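'Carboxyl esterase 2 (Tuber melanosporum Mel28, PDB 5MIF) probably hydrolyses carboxylic esters, as an archaea-like carboxylesterase of the alpha/beta-hydrolase fold. Local coordinates at residues A[93-97]-A[176-180]; A[201-205]-A[260-264]. One frame throughout, in Å; residues are numbered along the deposited sequence.

Contact 1: A[93-97]-A[176-180]; sequences YLYKP and KLGVD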
# COMPACT_ATOMS: atom_id res chain seq x y z
N TYR A 93 26.80 -9.56 -3.08
CA TYR A 93 26.32 -10.85 -2.64
C TYR A 93 25.13 -11.29 -3.50
O TYR A 93 24.14 -10.57 -3.59
CB TYR A 93 25.92 -10.81 -1.16
CG TYR A 93 27.04 -10.41 -0.21
CD1 TYR A 93 27.35 -9.07 0.02
CD2 TYR A 93 27.82 -11.38 0.42
CE1 TYR A 93 28.40 -8.71 0.88
CE2 TYR A 93 28.86 -11.03 1.28
CZ TYR A 93 29.14 -9.70 1.50
OH TYR A 93 30.17 -9.36 2.35
N LEU A 94 25.20 -12.46 -4.12
CA LEU A 94 24.05 -12.98 -4.85
C LEU A 94 23.29 -13.97 -3.97
O LEU A 94 23.81 -15.03 -3.64
CB LEU A 94 24.46 -13.64 -6.16
CG LEU A 94 23.32 -14.19 -7.03
CD1 LEU A 94 22.43 -13.05 -7.53
CD2 LEU A 94 23.85 -15.01 -8.20
N TYR A 95 22.08 -13.61 -3.58
CA TYR A 95 21.25 -14.50 -2.77
C TYR A 95 20.17 -15.15 -3.63
O TYR A 95 19.45 -14.45 -4.34
CB TYR A 95 20.60 -13.75 -1.62
CG TYR A 95 21.55 -13.01 -0.71
CD1 TYR A 95 22.43 -13.70 0.14
CD2 TYR A 95 21.52 -11.62 -0.64
CE1 TYR A 95 23.28 -13.00 1.01
CE2 TYR A 95 22.35 -10.93 0.21
CZ TYR A 95 23.22 -11.60 1.03
OH TYR A 95 24.02 -10.85 1.87
N LYS A 96 20.08 -16.48 -3.57
CA LYS A 96 19.08 -17.24 -4.34
C LYS A 96 18.22 -18.13 -3.46
O LYS A 96 18.73 -18.81 -2.58
CB LYS A 96 19.76 -18.11 -5.40
CG LYS A 96 20.64 -17.38 -6.37
CD LYS A 96 20.98 -18.26 -7.56
CE LYS A 96 22.19 -19.11 -7.23
NZ LYS A 96 22.46 -20.11 -8.28
N PRO A 97 16.90 -18.11 -3.69
CA PRO A 97 16.05 -19.07 -2.97
C PRO A 97 16.41 -20.53 -3.30
O PRO A 97 16.93 -20.83 -4.38
CB PRO A 97 14.64 -18.74 -3.48
CG PRO A 97 14.88 -18.16 -4.85
CD PRO A 97 16.16 -17.38 -4.73
N LYS A 176 25.27 -17.04 -16.06
CA LYS A 176 26.20 -18.06 -15.58
C LYS A 176 26.04 -18.33 -14.09
O LYS A 176 26.52 -19.35 -13.58
CB LYS A 176 27.63 -17.59 -15.84
CG LYS A 176 27.90 -17.23 -17.29
CD LYS A 176 29.25 -16.54 -17.41
CE LYS A 176 29.62 -16.29 -18.86
NZ LYS A 176 30.74 -15.33 -18.95
N LEU A 177 25.33 -17.45 -13.41
CA LEU A 177 25.04 -17.63 -11.99
C LEU A 177 23.62 -18.12 -11.76
O LEU A 177 23.19 -18.28 -10.62
CB LEU A 177 25.27 -16.32 -11.23
CG LEU A 177 26.70 -15.79 -11.23
CD1 LEU A 177 26.75 -14.43 -10.56
CD2 LEU A 177 27.63 -16.79 -10.54
N GLY A 178 22.89 -18.34 -12.85
CA GLY A 178 21.56 -18.91 -12.74
C GLY A 178 20.47 -17.87 -12.57
O GLY A 178 19.39 -18.18 -12.09
N VAL A 179 20.76 -16.62 -12.94
CA VAL A 179 19.73 -15.59 -12.90
C VAL A 179 19.53 -15.03 -14.29
O VAL A 179 20.39 -15.15 -15.17
CB VAL A 179 20.07 -14.43 -11.92
CG1 VAL A 179 20.28 -14.97 -10.52
CG2 VAL A 179 21.28 -13.65 -12.41
N ASP A 180 18.37 -14.41 -14.49
CA ASP A 180 18.00 -13.88 -15.79
C ASP A 180 18.12 -12.37 -15.80
O ASP A 180 17.25 -11.67 -15.29
CB ASP A 180 16.57 -14.33 -16.13
CG ASP A 180 16.10 -13.80 -17.47
OD1 ASP A 180 16.90 -13.22 -18.23
OD2 ASP A 180 14.89 -13.95 -17.74

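Contact 2: A[201-205]-A[260-264]; sequences LLSIK and EDVAS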
# COMPACT_ATOMS: atom_id res chain seq x y z
N LEU A 201 18.91 6.43 -13.86
CA LEU A 201 19.21 7.62 -14.66
C LEU A 201 20.50 7.44 -15.47
O LEU A 201 20.56 7.81 -16.64
CB LEU A 201 19.31 8.85 -13.75
CG LEU A 201 19.68 10.18 -14.40
CD1 LEU A 201 18.65 10.56 -15.45
CD2 LEU A 201 19.79 11.27 -13.35
N LEU A 202 21.52 6.85 -14.85
CA LEU A 202 22.78 6.60 -15.54
C LEU A 202 22.57 5.59 -16.68
O LEU A 202 23.21 5.68 -17.72
CB LEU A 202 23.85 6.10 -14.54
CG LEU A 202 24.43 7.09 -13.51
CD1 LEU A 202 25.28 6.40 -12.44
CD2 LEU A 202 25.25 8.20 -14.20
N SER A 203 21.68 4.62 -16.48
CA SER A 203 21.38 3.67 -17.55
C SER A 203 20.74 4.38 -18.74
O SER A 203 21.03 4.06 -19.90
CB SER A 203 20.46 2.56 -17.04
OG SER A 203 21.02 1.93 -15.92
N ILE A 204 19.88 5.35 -18.45
CA ILE A 204 19.22 6.12 -19.49
C ILE A 204 20.26 6.96 -20.25
O ILE A 204 20.32 6.90 -21.48
CB ILE A 204 18.12 7.01 -18.90
CG1 ILE A 204 16.92 6.12 -18.50
CG2 ILE A 204 17.68 8.07 -19.90
CD1 ILE A 204 16.00 6.73 -17.47
N LYS A 205 21.11 7.67 -19.52
CA LYS A 205 22.19 8.45 -20.13
C LYS A 205 23.17 7.64 -20.98
O LYS A 205 23.70 8.16 -21.97
CB LYS A 205 22.99 9.18 -19.05
CG LYS A 205 22.21 10.28 -18.38
CD LYS A 205 23.02 10.97 -17.29
CE LYS A 205 22.23 12.15 -16.76
NZ LYS A 205 23.04 13.38 -16.55
N GLU A 260 23.34 18.24 -9.13
CA GLU A 260 23.47 17.35 -10.27
C GLU A 260 22.40 16.27 -10.27
O GLU A 260 22.00 15.79 -9.21
CB GLU A 260 24.86 16.71 -10.29
CG GLU A 260 25.99 17.72 -10.44
CD GLU A 260 27.36 17.09 -10.35
OE1 GLU A 260 27.47 15.85 -10.48
OE2 GLU A 260 28.33 17.83 -10.13
N ASP A 261 21.92 15.91 -11.45
CA ASP A 261 20.86 14.93 -11.55
C ASP A 261 21.33 13.54 -11.07
O ASP A 261 20.56 12.80 -10.49
CB ASP A 261 20.30 14.87 -12.98
CG ASP A 261 21.39 14.66 -14.02
OD1 ASP A 261 22.58 14.65 -13.64
OD2 ASP A 261 21.05 14.52 -15.21
N VAL A 262 22.60 13.21 -11.29
CA VAL A 262 23.11 11.92 -10.84
C VAL A 262 23.06 11.82 -9.31
O VAL A 262 22.73 10.77 -8.77
CB VAL A 262 24.56 11.67 -11.33
CG1 VAL A 262 25.13 10.37 -10.73
CG2 VAL A 262 24.59 11.63 -12.84
N ALA A 263 23.33 12.92 -8.61
CA ALA A 263 23.21 12.95 -7.15
C ALA A 263 21.75 13.01 -6.70
O ALA A 263 21.36 12.36 -5.72
CB ALA A 263 23.97 14.15 -6.58
N SER A 264 20.97 13.81 -7.41
CA SER A 264 19.60 14.09 -7.04
C SER A 264 18.69 13.84 -8.23
O SER A 264 18.37 14.77 -8.97
CB SER A 264 19.48 15.53 -6.55
OG SER A 264 20.28 15.75 -5.40

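Contact 1: A[93-97]-A[176-180]
Leu94 and Lys96, alternate residues on one face of segment 93-97 of strand 90-97, meet Leu177 and Val179 of segment 176-180, a turn running into the short strand 179-180; the paired CA atoms lie 8.6 Å (Leu94 to Leu177) and 8.7 Å (Lys96 to Val179) apart, too far for backbone pairing, so side chains make the contact. Leu94 fills the middle. Its CG stands anti to the backbone N (chi1 -178°), which directs both methyls toward segment 176-180: CD2 packs 3.6 Å from CB of Leu177 and also meets that residue's CD1, while CD1 of Leu94 lies 4.2 Å from CG1 of Val179. Lys96 runs beside this apolar group, its chain bending at the third torsion, and ends with NZ donating a hydrogen bond of 3.1 Å to the carbonyl O of Leu177. The C=O...N angle is 151° and the donor is tilted 29° from the carbonyl plane. A side chain at Gly178 would press toward NZ and against the preceding carbonyl, so glycine suits the turn. With an alanine at Lys96, the Leu177 carbonyl would probably lose this donor and the aliphatic chain leading to it. Strand 75-82 adds Lys78 and Leu80 against Leu177. The contact joins the second strand from the edge of the alpha/beta-hydrolase sheet to the turn between helix 158-173 and strand 184-189. Its chemistry is mixed: aliphatic branches pack together, and a charged donor on a neutral carbonyl probably polarises that C=O.

Contact 2: A[201-205]-A[260-264]
Lys205 and Asp261 run toward each other and end in a salt bridge, NZ of Lys205 lying 2.7 Å from OD2 of Asp261. The ammonium comes to the syn side of that oxygen, 19° out of the carboxylate plane; OD1 is farther from NZ, at 3.2 Å. One helical turn back from Lys205, Leu201 sends CD2 against the Asp261 backbone, 3.3 Å from its carbonyl O, and the same methyl packs 3.7 Å from CB of Asp261. The third meeting is apolar: the side chains of Leu202 and Val262 lie roughly perpendicular, CD2 of Leu202 3.7 Å from CG2 of Val262.

The second shell sets the carboxylate. CG of Asp261 sits between the backbone N and the carbonyl carbon (chi1 53°), and OD1 takes a weak bond from the N of Val262 (2.8 Å, N-H...O 118°). The lysine reaches across with an extended chain that turns only at its last torsion. Ser198 OG holds the Val262 carbonyl by a further hydrogen bond.

Outward, Asp272 of helix 270-273 touches Leu201 and Lys205, Glu161 and Tyr164 of helix 158-173 cover Leu202, and Tyr156 lies against Val262. The contact thus fixes a loop in the connection between strands 213-217 and 279-284 to the C-terminal part of helix 191-206, the helix that follows strand 184-189 and the GxSxG turn, probably the nucleophile elbow.

Overall arrangement
From the N terminus, strands 75-82 and 90-97 form one margin of the mixed sheet. Contact 1 closes first: 79 residues later, after strands 109-115 and 142-147 and helix 158-173, the chain returns to strand 90-97 just before strand 184-189. That strand leads through a GxSxG turn, probably the nucleophile elbow with Ser190, into helix 191-206, where contact 2 opens. Contact 2 closes a loop with 54 residues between its segments, holding strand 213-217 and helices 228-232 and 241-251. The two loops follow in series, neither nested nor crossed, their centres 27 Å apart. One ties down the sheet margin, the other joins helix 191-206 to the loop between helices 241-251 and 270-273.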